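SusD homolog (Bacteroides thetaiotaomicron VPI-5482, PDB 3FDH) probably binds glycans at the outer membrane as a SusD/RagB-family lipoprotein, helping to capture sugars for uptake. Local coordinates at residues 84-89 with 114-119; 27-32 with 184-189; 206-211 with 492-497; 128-133 with 155-160. All coordinates share one frame; numbering follows the deposited sequence. Where two conformers were deposited one is given.

Interaction 1: residues 84-89 with 114-119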
loop_
_atom_site.group_PDB
_atom_site.type_symbol
_atom_site.label_atom_id
_atom_site.label_comp_id
_atom_site.label_asym_id
_atom_site.label_seq_id
_atom_site.Cartn_x
_atom_site.Cartn_y
_atom_site.Cartn_z
ATOM N N SER A 84 7.132 -9.966 13.741
ATOM C CA SER A 84 6.238 -10.794 14.566
ATOM C C SER A 84 5.256 -11.616 13.704
ATOM O O SER A 84 5.003 -12.788 13.953
ATOM C CB SER A 84 5.432 -9.922 15.539
ATOM O OG SER A 84 4.526 -10.743 16.267
ATOM N N SER A 85 4.681 -10.963 12.708
ATOM C CA SER A 85 3.703 -11.604 11.823
ATOM C C SER A 85 4.393 -12.652 10.977
ATOM O O SER A 85 3.834 -13.708 10.721
ATOM C CB SER A 85 2.997 -10.576 10.938
ATOM O OG SER A 85 2.339 -9.605 11.712
ATOM N N LEU A 86 5.646 -12.372 10.606
ATOM C CA LEU A 86 6.461 -13.305 9.808
ATOM C C LEU A 86 6.765 -14.543 10.623
ATOM O O LEU A 86 6.626 -15.666 10.154
ATOM C CB LEU A 86 7.769 -12.659 9.320
ATOM C CG LEU A 86 8.781 -13.546 8.578
ATOM C CD1 LEU A 86 8.127 -14.208 7.402
ATOM C CD2 LEU A 86 10.034 -12.764 8.092
ATOM N N LYS A 87 7.150 -14.325 11.862
ATOM C CA LYS A 87 7.469 -15.430 12.754
ATOM C C LYS A 87 6.265 -16.336 12.902
ATOM O O LYS A 87 6.381 -17.548 12.840
ATOM C CB LYS A 87 7.882 -14.906 14.134
ATOM C CG LYS A 87 8.258 -15.986 15.147
ATOM C CD LYS A 87 8.635 -15.367 16.495
ATOM N N ASN A 88 5.113 -15.720 13.102
ATOM C CA ASN A 88 3.873 -16.456 13.333
ATOM C C ASN A 88 3.521 -17.281 12.096
ATOM O O ASN A 88 3.124 -18.439 12.196
ATOM C CB ASN A 88 2.708 -15.510 13.704
ATOM C CG ASN A 88 2.815 -14.975 15.110
ATOM O OD1 ASN A 88 3.498 -15.565 15.954
ATOM N ND2 ASN A 88 2.118 -13.860 15.390
ATOM N N ALA A 89 3.684 -16.674 10.924
ATOM C CA ALA A 89 3.395 -17.367 9.645
ATOM C C ALA A 89 4.276 -18.599 9.516
ATOM O O ALA A 89 3.856 -19.668 9.081
ATOM C CB ALA A 89 3.609 -16.435 8.438
ATOM N N VAL A 114 1.682 -17.378 1.806
ATOM C CA VAL A 114 1.364 -16.112 1.148
ATOM C C VAL A 114 1.582 -14.940 2.141
ATOM O O VAL A 114 2.133 -13.890 1.808
ATOM C CB VAL A 114 -0.086 -16.099 0.582
ATOM C CG1 VAL A 114 -0.492 -14.650 0.095
ATOM C CG2 VAL A 114 -0.227 -17.125 -0.552
HETATM N N MSE A 115 1.180 -15.130 3.387
HETATM C CA MSE A 115 1.354 -14.035 4.349
HETATM C C MSE A 115 2.816 -13.866 4.672
HETATM O O MSE A 115 3.263 -12.763 4.984
HETATM C CB MSE A 115 0.577 -14.254 5.647
HETATM C CG MSE A 115 -0.929 -14.270 5.507
HETATM SE SE MSE A 115 -1.514 -12.465 5.275
HETATM C CE MSE A 115 -1.739 -12.344 3.395
ATOM N N ALA A 116 3.560 -14.960 4.589
ATOM C CA ALA A 116 5.009 -14.907 4.906
ATOM C C ALA A 116 5.681 -14.070 3.807
ATOM O O ALA A 116 6.523 -13.220 4.064
ATOM C CB ALA A 116 5.617 -16.294 4.980
ATOM N N ALA A 117 5.272 -14.344 2.576
ATOM C CA ALA A 117 5.816 -13.664 1.412
ATOM C C ALA A 117 5.521 -12.189 1.523
ATOM O O ALA A 117 6.368 -11.338 1.266
ATOM C CB ALA A 117 5.213 -14.231 0.108
ATOM N N TYR A 118 4.299 -11.906 1.929
ATOM C CA TYR A 118 3.816 -10.527 1.982
ATOM C C TYR A 118 4.611 -9.714 2.968
ATOM O O TYR A 118 4.998 -8.580 2.698
ATOM C CB TYR A 118 2.313 -10.477 2.311
ATOM C CG TYR A 118 1.656 -9.176 1.940
ATOM C CD1 TYR A 118 1.794 -8.052 2.743
ATOM C CD2 TYR A 118 0.886 -9.073 0.805
ATOM C CE1 TYR A 118 1.188 -6.839 2.413
ATOM C CE2 TYR A 118 0.275 -7.880 0.474
ATOM C CZ TYR A 118 0.419 -6.765 1.290
ATOM O OH TYR A 118 -0.198 -5.574 0.943
ATOM N N ASN A 119 4.874 -10.327 4.112
ATOM C CA ASN A 119 5.608 -9.643 5.181
ATOM C C ASN A 119 7.087 -9.526 4.878
ATOM O O ASN A 119 7.727 -8.522 5.214
ATOM C CB ASN A 119 5.334 -10.288 6.528
ATOM C CG ASN A 119 3.953 -9.930 7.044
ATOM O OD1 ASN A 119 3.705 -8.790 7.447
ATOM N ND2 ASN A 119 3.038 -10.883 6.991
#

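Interaction 2: residues 27-32 with 184-189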
loop_
_atom_site.group_PDB
_atom_site.type_symbol
_atom_site.label_atom_id
_atom_site.label_comp_id
_atom_site.label_asym_id
_atom_site.label_seq_id
_atom_site.Cartn_x
_atom_site.Cartn_y
_atom_site.Cartn_z
ATOM N N ASP A 27 -4.781 -14.226 13.296
ATOM C CA ASP A 27 -3.982 -13.126 13.843
ATOM C C ASP A 27 -3.028 -12.560 12.810
ATOM O O ASP A 27 -2.818 -11.355 12.724
ATOM C CB ASP A 27 -3.159 -13.596 15.039
ATOM C CG ASP A 27 -2.502 -12.452 15.766
ATOM O OD1 ASP A 27 -3.167 -11.798 16.610
ATOM O OD2 ASP A 27 -1.302 -12.229 15.524
ATOM N N VAL A 28 -2.446 -13.448 12.017
ATOM C CA VAL A 28 -1.464 -13.057 10.995
ATOM C C VAL A 28 -2.150 -12.182 9.945
ATOM O O VAL A 28 -1.642 -11.154 9.521
ATOM C CB VAL A 28 -0.756 -14.331 10.371
ATOM C CG1 VAL A 28 -0.085 -14.047 9.036
ATOM C CG2 VAL A 28 0.234 -14.978 11.396
ATOM N N ILE A 29 -3.355 -12.572 9.560
ATOM C CA ILE A 29 -4.070 -11.815 8.535
ATOM C C ILE A 29 -4.449 -10.440 9.088
ATOM O O ILE A 29 -4.290 -9.382 8.429
ATOM C CB ILE A 29 -5.305 -12.566 8.060
ATOM C CG1 ILE A 29 -4.886 -13.865 7.354
ATOM C CG2 ILE A 29 -6.173 -11.719 7.129
ATOM C CD1 ILE A 29 -6.082 -14.774 7.028
ATOM N N THR A 30 -4.922 -10.458 10.317
ATOM C CA THR A 30 -5.367 -9.231 10.981
ATOM C C THR A 30 -4.208 -8.254 11.119
ATOM O O THR A 30 -4.285 -7.062 10.776
ATOM C CB THR A 30 -5.915 -9.529 12.365
ATOM O OG1 THR A 30 -7.087 -10.356 12.254
ATOM C CG2 THR A 30 -6.283 -8.235 13.069
ATOM N N SER A 31 -3.121 -8.785 11.628
ATOM C CA SER A 31 -1.927 -7.962 11.847
ATOM C C SER A 31 -1.291 -7.470 10.553
ATOM O O SER A 31 -0.819 -6.315 10.488
ATOM C CB SER A 31 -0.903 -8.676 12.740
ATOM O OG SER A 31 -0.300 -9.770 12.090
ATOM N N THR A 32 -1.308 -8.314 9.529
ATOM C CA THR A 32 -0.732 -7.950 8.227
ATOM C C THR A 32 -1.504 -6.793 7.596
ATOM O O THR A 32 -0.913 -5.862 7.036
ATOM C CB THR A 32 -0.569 -9.159 7.284
ATOM O OG1 THR A 32 0.305 -10.109 7.915
ATOM C CG2 THR A 32 0.050 -8.721 5.972
ATOM N N ASP A 184 -10.083 -17.340 8.356
ATOM C CA ASP A 184 -9.593 -16.709 7.113
ATOM C C ASP A 184 -10.406 -15.439 6.844
ATOM O O ASP A 184 -11.453 -15.459 6.182
ATOM C CB ASP A 184 -9.708 -17.672 5.929
ATOM C CG ASP A 184 -9.311 -17.022 4.623
ATOM O OD1 ASP A 184 -8.799 -15.862 4.681
ATOM O OD2 ASP A 184 -9.527 -17.637 3.552
ATOM N N PHE A 185 -9.944 -14.366 7.441
ATOM C CA PHE A 185 -10.594 -13.060 7.345
ATOM C C PHE A 185 -10.409 -12.411 5.973
ATOM O O PHE A 185 -10.971 -11.358 5.683
ATOM C CB PHE A 185 -10.089 -12.089 8.426
ATOM C CG PHE A 185 -10.355 -12.546 9.825
ATOM C CD1 PHE A 185 -11.618 -12.992 10.184
ATOM C CD2 PHE A 185 -9.356 -12.490 10.784
ATOM C CE1 PHE A 185 -11.854 -13.409 11.481
ATOM C CE2 PHE A 185 -9.591 -12.886 12.064
ATOM C CZ PHE A 185 -10.834 -13.348 12.425
ATOM N N LEU A 186 -9.641 -13.059 5.116
ATOM C CA LEU A 186 -9.416 -12.513 3.796
ATOM C C LEU A 186 -10.415 -13.125 2.831
ATOM O O LEU A 186 -11.185 -12.413 2.188
ATOM C CB LEU A 186 -7.981 -12.765 3.357
ATOM C CG LEU A 186 -7.347 -11.694 2.517
ATOM C CD1 LEU A 186 -7.322 -10.350 3.325
ATOM C CD2 LEU A 186 -5.941 -12.159 2.141
ATOM N N TYR A 187 -10.465 -14.451 2.788
ATOM C CA TYR A 187 -11.282 -15.142 1.796
ATOM C C TYR A 187 -12.237 -16.241 2.296
ATOM O O TYR A 187 -12.838 -16.962 1.508
ATOM C CB TYR A 187 -10.395 -15.706 0.702
ATOM C CG TYR A 187 -9.732 -14.676 -0.201
ATOM C CD1 TYR A 187 -10.468 -13.808 -0.977
ATOM C CD2 TYR A 187 -8.369 -14.649 -0.338
ATOM C CE1 TYR A 187 -9.863 -12.939 -1.856
ATOM C CE2 TYR A 187 -7.755 -13.794 -1.209
ATOM C CZ TYR A 187 -8.495 -12.914 -1.944
ATOM O OH TYR A 187 -7.883 -12.068 -2.827
ATOM N N ALA A 188 -12.391 -16.357 3.603
ATOM C CA ALA A 188 -13.370 -17.299 4.162
ATOM C C ALA A 188 -13.171 -18.716 3.668
ATOM O O ALA A 188 -14.134 -19.469 3.419
ATOM C CB ALA A 188 -14.797 -16.821 3.873
ATOM N N GLY A 189 -11.901 -19.060 3.519
ATOM C CA GLY A 189 -11.484 -20.423 3.168
ATOM C C GLY A 189 -11.436 -20.780 1.698
ATOM O O GLY A 189 -11.134 -21.916 1.332
#

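Interaction 3: residues 206-211 with 492-497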
loop_
_atom_site.group_PDB
_atom_site.type_symbol
_atom_site.label_atom_id
_atom_site.label_comp_id
_atom_site.label_asym_id
_atom_site.label_seq_id
_atom_site.Cartn_x
_atom_site.Cartn_y
_atom_site.Cartn_z
ATOM N N THR A 206 7.236 -9.161 -9.512
ATOM C CA THR A 206 7.989 -9.260 -10.756
ATOM C C THR A 206 8.265 -7.848 -11.277
ATOM O O THR A 206 9.407 -7.491 -11.639
ATOM C CB THR A 206 7.277 -10.142 -11.802
ATOM O OG1 THR A 206 7.166 -11.479 -11.272
ATOM C CG2 THR A 206 8.066 -10.159 -13.139
HETATM N N MSE A 207 7.226 -7.031 -11.291
HETATM C CA MSE A 207 7.395 -5.653 -11.767
HETATM C C MSE A 207 8.301 -4.892 -10.810
HETATM O O MSE A 207 9.090 -4.028 -11.211
HETATM C CB MSE A 207 6.051 -4.947 -11.924
HETATM C CG MSE A 207 6.213 -3.582 -12.562
HETATM SE SE MSE A 207 6.667 -3.681 -14.400
HETATM C CE MSE A 207 4.883 -4.076 -14.808
ATOM N N ARG A 208 8.229 -5.239 -9.528
ATOM C CA ARG A 208 9.056 -4.526 -8.523
ATOM C C ARG A 208 10.535 -4.552 -8.845
ATOM O O ARG A 208 11.265 -3.567 -8.639
ATOM C CB ARG A 208 8.866 -5.136 -7.140
ATOM C CG ARG A 208 9.696 -4.411 -6.078
ATOM C CD ARG A 208 8.923 -3.244 -5.473
ATOM N NE ARG A 208 8.000 -3.768 -4.464
ATOM C CZ ARG A 208 6.674 -3.706 -4.503
ATOM N NH1 ARG A 208 6.043 -3.056 -5.456
ATOM N NH2 ARG A 208 5.974 -4.228 -3.516
ATOM N N LEU A 209 10.984 -5.697 -9.367
ATOM C CA LEU A 209 12.431 -5.936 -9.565
ATOM C C LEU A 209 12.929 -5.704 -10.986
ATOM O O LEU A 209 14.038 -6.055 -11.340
ATOM C CB LEU A 209 12.789 -7.354 -9.184
ATOM C CG LEU A 209 12.410 -7.879 -7.806
ATOM C CD1 LEU A 209 13.114 -9.216 -7.592
ATOM C CD2 LEU A 209 12.734 -6.923 -6.695
ATOM N N ILE A 210 12.080 -5.104 -11.774
ATOM C CA ILE A 210 12.329 -4.927 -13.216
ATOM C C ILE A 210 13.642 -4.231 -13.538
ATOM O O ILE A 210 14.306 -4.570 -14.497
ATOM C CB ILE A 210 11.147 -4.195 -13.915
ATOM C CG1 ILE A 210 11.190 -4.439 -15.430
ATOM C CG2 ILE A 210 11.126 -2.690 -13.560
ATOM C CD1 ILE A 210 11.016 -5.898 -15.816
ATOM N N ASN A 211 13.996 -3.239 -12.733
ATOM C CA ASN A 211 15.232 -2.505 -12.963
ATOM C C ASN A 211 16.434 -3.422 -13.001
ATOM O O ASN A 211 17.447 -3.149 -13.659
ATOM C CB ASN A 211 15.407 -1.453 -11.859
ATOM C CG ASN A 211 16.567 -0.517 -12.100
ATOM O OD1 ASN A 211 16.923 -0.222 -13.242
ATOM N ND2 ASN A 211 17.128 0.008 -11.020
ATOM N N VAL A 492 17.275 1.460 -2.152
ATOM C CA VAL A 492 17.205 -0.007 -1.950
ATOM C C VAL A 492 17.715 -0.689 -3.234
ATOM O O VAL A 492 17.840 -0.053 -4.291
ATOM C CB VAL A 492 15.774 -0.480 -1.531
ATOM C CG1 VAL A 492 15.403 0.279 -0.240
ATOM C CG2 VAL A 492 14.694 -0.267 -2.635
ATOM N N TRP A 493 18.013 -1.973 -3.152
ATOM C CA TRP A 493 18.587 -2.676 -4.311
ATOM C C TRP A 493 17.757 -2.659 -5.589
ATOM O O TRP A 493 18.270 -2.375 -6.665
ATOM C CB TRP A 493 18.966 -4.081 -3.922
ATOM C CG TRP A 493 19.487 -4.917 -5.021
ATOM C CD1 TRP A 493 20.770 -4.948 -5.500
ATOM C CD2 TRP A 493 18.754 -5.897 -5.753
ATOM N NE1 TRP A 493 20.868 -5.889 -6.491
ATOM C CE2 TRP A 493 19.644 -6.485 -6.669
ATOM C CE3 TRP A 493 17.420 -6.342 -5.720
ATOM C CZ2 TRP A 493 19.252 -7.486 -7.562
ATOM C CZ3 TRP A 493 17.025 -7.338 -6.620
ATOM C CH2 TRP A 493 17.952 -7.898 -7.522
ATOM N N TRP A 494 16.467 -2.899 -5.481
ATOM C CA TRP A 494 15.643 -2.924 -6.688
ATOM C C TRP A 494 15.533 -1.558 -7.321
ATOM O O TRP A 494 15.084 -1.428 -8.472
ATOM C CB TRP A 494 14.273 -3.605 -6.510
ATOM C CG TRP A 494 13.342 -3.195 -5.373
ATOM C CD1 TRP A 494 12.971 -3.984 -4.334
ATOM C CD2 TRP A 494 12.645 -1.946 -5.191
ATOM N NE1 TRP A 494 12.084 -3.328 -3.522
ATOM C CE2 TRP A 494 11.866 -2.074 -4.013
ATOM C CE3 TRP A 494 12.589 -0.754 -5.905
ATOM C CZ2 TRP A 494 11.047 -1.053 -3.525
ATOM C CZ3 TRP A 494 11.751 0.288 -5.408
ATOM C CH2 TRP A 494 11.013 0.120 -4.226
ATOM N N ALA A 495 16.022 -0.559 -6.599
ATOM C CA ALA A 495 15.979 0.840 -7.075
ATOM C C ALA A 495 17.337 1.265 -7.571
ATOM O O ALA A 495 17.563 2.433 -7.855
ATOM C CB ALA A 495 15.461 1.800 -5.982
ATOM N N GLY A 496 18.257 0.312 -7.653
ATOM C CA GLY A 496 19.602 0.596 -8.136
ATOM C C GLY A 496 20.602 0.743 -7.021
ATOM O O GLY A 496 21.778 1.069 -7.257
ATOM N N GLY A 497 20.147 0.538 -5.790
ATOM C CA GLY A 497 21.057 0.626 -4.619
ATOM C C GLY A 497 21.878 -0.621 -4.397
ATOM O O GLY A 497 21.729 -1.605 -5.105
HETATM O O HOH W 1 12.982 -2.238 -10.145
#

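Interaction 4: residues 128-133 with 155-160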
loop_
_atom_site.group_PDB
_atom_site.type_symbol
_atom_site.label_atom_id
_atom_site.label_comp_id
_atom_site.label_asym_id
_atom_site.label_seq_id
_atom_site.Cartn_x
_atom_site.Cartn_y
_atom_site.Cartn_z
ATOM N N GLY A 128 15.179 -2.488 3.020
ATOM C CA GLY A 128 16.284 -2.936 2.170
ATOM C C GLY A 128 16.819 -4.241 2.673
ATOM O O GLY A 128 16.062 -5.152 3.017
ATOM N N ASP A 129 18.145 -4.299 2.716
ATOM C CA ASP A 129 18.857 -5.445 3.268
ATOM C C ASP A 129 18.465 -5.522 4.732
ATOM O O ASP A 129 18.427 -4.493 5.435
ATOM C CB ASP A 129 20.352 -5.282 3.182
ATOM C CG ASP A 129 20.883 -5.401 1.758
ATOM O OD1 ASP A 129 20.116 -5.336 0.773
ATOM O OD2 ASP A 129 22.097 -5.548 1.657
ATOM N N ALA A 130 18.262 -6.743 5.215
ATOM C CA ALA A 130 17.706 -6.916 6.552
ATOM C C ALA A 130 17.648 -8.386 6.966
ATOM O O ALA A 130 17.709 -9.276 6.107
ATOM C CB ALA A 130 16.234 -6.308 6.553
ATOM N N PRO A 131 17.587 -8.658 8.284
ATOM C CA PRO A 131 17.480 -10.055 8.689
ATOM C C PRO A 131 16.216 -10.665 8.144
ATOM O O PRO A 131 15.193 -9.984 8.021
ATOM C CB PRO A 131 17.437 -9.988 10.225
ATOM C CG PRO A 131 18.121 -8.668 10.580
ATOM C CD PRO A 131 17.842 -7.741 9.416
ATOM N N CYS A 132 16.300 -11.934 7.780
ATOM C CA CYS A 132 15.117 -12.645 7.286
ATOM C C CYS A 132 15.258 -14.159 7.434
ATOM O O CYS A 132 14.596 -14.792 8.249
ATOM C CB CYS A 132 14.876 -12.271 5.830
ATOM S SG CYS A 132 13.342 -12.926 5.137
ATOM N N SER A 133 16.161 -14.704 6.649
ATOM C CA SER A 133 16.420 -16.147 6.653
ATOM C C SER A 133 16.794 -16.669 8.031
ATOM O O SER A 133 16.537 -17.824 8.362
ATOM C CB SER A 133 17.542 -16.492 5.660
ATOM O OG SER A 133 18.828 -16.066 6.110
ATOM N N GLN A 155 17.967 -8.827 -2.353
ATOM C CA GLN A 155 17.805 -9.797 -3.433
ATOM C C GLN A 155 17.527 -11.186 -2.835
ATOM O O GLN A 155 16.653 -11.906 -3.301
ATOM C CB GLN A 155 18.999 -9.813 -4.380
ATOM C CG GLN A 155 18.822 -10.756 -5.561
ATOM C CD GLN A 155 20.082 -10.819 -6.443
ATOM O OE1 GLN A 155 21.170 -10.377 -6.043
ATOM N NE2 GLN A 155 19.936 -11.376 -7.639
ATOM N N GLU A 156 18.250 -11.524 -1.778
ATOM C CA GLU A 156 18.047 -12.794 -1.096
ATOM C C GLU A 156 16.653 -12.884 -0.508
ATOM O O GLU A 156 16.044 -13.939 -0.502
ATOM C CB GLU A 156 19.085 -13.019 0.000
ATOM C CG GLU A 156 20.413 -13.394 -0.573
ATOM C CD GLU A 156 21.547 -13.371 0.415
ATOM O OE1 GLU A 156 21.455 -12.699 1.466
ATOM O OE2 GLU A 156 22.566 -13.997 0.093
ATOM N N ILE A 157 16.143 -11.754 -0.041
ATOM C CA ILE A 157 14.815 -11.740 0.584
ATOM C C ILE A 157 13.801 -12.003 -0.520
ATOM O O ILE A 157 12.871 -12.803 -0.366
ATOM C CB ILE A 157 14.525 -10.421 1.361
ATOM C CG1 ILE A 157 15.495 -10.240 2.538
ATOM C CG2 ILE A 157 13.023 -10.440 1.871
ATOM C CD1 ILE A 157 15.389 -8.883 3.251
ATOM N N TYR A 158 13.991 -11.358 -1.665
ATOM C CA TYR A 158 13.071 -11.546 -2.805
ATOM C C TYR A 158 13.061 -12.990 -3.324
ATOM O O TYR A 158 12.009 -13.519 -3.716
ATOM C CB TYR A 158 13.231 -10.513 -3.928
ATOM C CG TYR A 158 12.193 -9.399 -3.750
ATOM C CD1 TYR A 158 12.436 -8.299 -2.969
ATOM C CD2 TYR A 158 10.949 -9.526 -4.285
ATOM C CE1 TYR A 158 11.482 -7.330 -2.779
ATOM C CE2 TYR A 158 9.972 -8.585 -4.078
ATOM C CZ TYR A 158 10.246 -7.474 -3.332
ATOM O OH TYR A 158 9.270 -6.528 -3.164
ATOM N N THR A 159 14.212 -13.647 -3.278
ATOM C CA THR A 159 14.252 -15.038 -3.675
ATOM C C THR A 159 13.349 -15.835 -2.726
ATOM O O THR A 159 12.639 -16.730 -3.148
ATOM C CB THR A 159 15.666 -15.607 -3.630
ATOM O OG1 THR A 159 16.447 -14.953 -4.641
ATOM C CG2 THR A 159 15.640 -17.111 -3.900
ATOM N N GLN A 160 13.367 -15.466 -1.450
ATOM C CA GLN A 160 12.574 -16.154 -0.423
ATOM C C GLN A 160 11.109 -15.862 -0.611
ATOM O O GLN A 160 10.247 -16.713 -0.444
ATOM C CB GLN A 160 13.011 -15.769 0.991
ATOM C CG GLN A 160 14.414 -16.214 1.309
ATOM C CD GLN A 160 14.946 -15.657 2.634
ATOM O OE1 GLN A 160 14.520 -16.063 3.724
ATOM N NE2 GLN A 160 15.950 -14.788 2.536
#

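Interaction 1: residues 84-89 with 114-119
Met-115 O is gripped twice by Asn-119, a residue whose side chain also meets Ser-85 across the contact. The helical bond from Asn-119 N and a second one from Asn-119 ND2 (2.8 Å from Met-115 O, N-H...O angle 138°) arrive from opposite faces of the carbonyl plane. With CG beside its own backbone N (chi1 -75°), Asn-119 folds its amide back along the helix, and Ser-85 CB then lies 4.0 Å from both Asn-119 ND2 and Asn-119 OD1. That equidistance fits a methylene facing the whole amide head rather than one polar end of it. Apolar pairs follow: Ala-89 CB meets Ala-116 CB at 4.0 Å, and Leu-86 CD1 reaches the same Ala-116 CB at 4.1 Å. The alanine pair is consistent with the close approach, 8.7 Å, of the antiparallel segment axes from helices 76-95 and 106-127, crossing at -154°. Such pairing is consistent with the TPR-like helical scaffold of the SusD family. Outside the pair, Asn-36 ND2 donates to Asn-119 OD1, Asn-119 ND2 also bonds Thr-32 OG1, and Ser-85 OG bonds Ser-31 OG. A leucine in place of Asn-119 would probably leave Asn-36 ND2 and Thr-32 OG1 without their amide mate. The two helices thus meet mainly through carbon, while their buried polar ends are satisfied within their own helices and by helix 21-37.

Interaction 2: residues 27-32 with 184-189
A carboxylate that folds its own loop also meets a methyl group of the neighbouring helix: Asp-184 OD1 lies 3.8 Å from Ile-29 CD1. The loop joins helices 154-171 and 191-208 and is seated on helix 21-37. The same OD1 closes an Asx turn with Leu-186 N and takes a nearly straight bond from Tyr-187 N (2.9 Å to Asp-184 OD1, N-H...O angle 174°), both donors coming from one face of the carboxylate. Gly-189 N reaches Asp-184 OD2 at 2.8 Å, and Trp-194 NE1 from helix 191-208 binds that oxygen too. Ile-29 spreads its branches over the folded loop: CD1 runs to the carboxylate and the amide of Phe-185, whereas CG2, anti to the backbone N, packs 4.1 Å from Phe-185 CB and 4.2 Å from Leu-186 CD1. At the next residue, Thr-30 OG1 comes obliquely to the ring of Phe-185, 3.4 Å from Phe-185 CD2; the Thr-30 hydroxyl bonds Ala-26 O in its own helix. Phe-240 of strand 238-240 touches Ile-29, Thr-30 and Phe-185. An alanine replacing Asp-184 would probably leave the amides of Leu-186, Tyr-187 and Gly-189 without their acceptor and free the loop to shift against Ile-29. Polar bonds therefore shape the loop, and mainly apolar contact seats it.

Interaction 3: residues 206-211 with 492-497
The C-terminal end of helix 191-208 meets a short 3-10 turn, residues 493-495, near the chain's C-terminus, and a CH-pi contact joins them in this SusD-family fold. Arg-208 CG stands 3.6 Å from the centroid of the Trp-494 five-membered ring and only 7° off its normal, so CG lies almost centrally over that ring. Arg-208 CD continues over the same face toward the rim, 3.5 Å from Trp-494 CE2, and Val-492 CG2 packs on the opposite one. Bends at chi2 and chi3 take the chain across the ring, leaving the guanidinium plane inclined at 52° to it. The charged end has salt bridges with Glu-433 and Asp-125, and Asp-125 also accepts from Trp-494 NE1, which ties ring and arginine to one carboxylate. Leu-209 CD2 bridges the two tryptophans: it lies 3.7 Å from Trp-494 CB and approaches the edge of the Trp-493 ring at CZ3. Asn-211 CB sits 3.4 Å from Trp-494 O. A water also spans the two segments, accepting from Asn-211 N (3.0 Å from the water oxygen) and lying within hydrogen-bonding distance of two carbonyls, 2.6 Å from Arg-208 O and 2.8 Å from Trp-494 O.

Interaction 4: residues 128-133 with 155-160
Ile-157 CD1 touches two backbone carbonyl oxygens of the opposing segment, Ala-130 O at 3.7 Å and Gly-128 O at 3.8 Å. Further down the same side chain, Ile-157 CG1 packs against Cys-132 CB at 3.9 Å, and Ile-157 CG2 approaches the sulfur. Having its CG1 branch beside the backbone N (chi1 -63°) and an extended chi2 (173°), Ile-157 points its terminal methyl at the segment, across its run. One helical turn on, Gln-160 makes the second group of contacts. Its OE1 is 3.6 Å from Cys-132 SG and 3.5 Å from Ser-133 CA, both van der Waals approaches. Segment 128-133 contains strand 130-131, which pairs antiparallel with strand 151-152 in a small two-stranded sheet; the second strand leads directly into helix 154-171, so the helix packs back against the first strand. Behind this first shell, the NE2 end of the Gln-160 amide has two acceptors. Gln-160 NE2 donates to Glu-156 O at 3.2 Å (N-H...O angle 156°), rising above the carbonyl plane while Gln-160 N meets that oxygen from the opposite face, and it also bonds Asp-152 OD2. The same Asp-152 oxygen accepts from Ser-133 N, so one carboxylate positions both partners of the glutamine contact. Farther out, Asp-129 OD1 accepts from Gln-154 N at the start of the helix, and Ile-123 and Cys-120 of helix 106-127 touch Ala-130 and Cys-132.

In the fold
Helix 21-37, one side of interaction 2, packs on the two helices of interaction 1; the two contacts touch through polar side chains, with centres about 11 Å apart. Interaction 1 is fully buried and joins its helices mainly by alanines and a leucine, with an amide at one end, whereas interaction 2, partly buried, sets a self-bonded loop on a helix. Interactions 3 and 4 also touch, through Leu-209 and Tyr-158 and through Trp-493 and Gln-155, which brings helix 154-171 beside the C-terminal turn. Interaction 4 is buried, with an isoleucine core and a glutamine amide beside it; interaction 3, partly buried, relies on one indole face, charge and water. Helix 106-127 leads from interaction 1 into the strand of interaction 4.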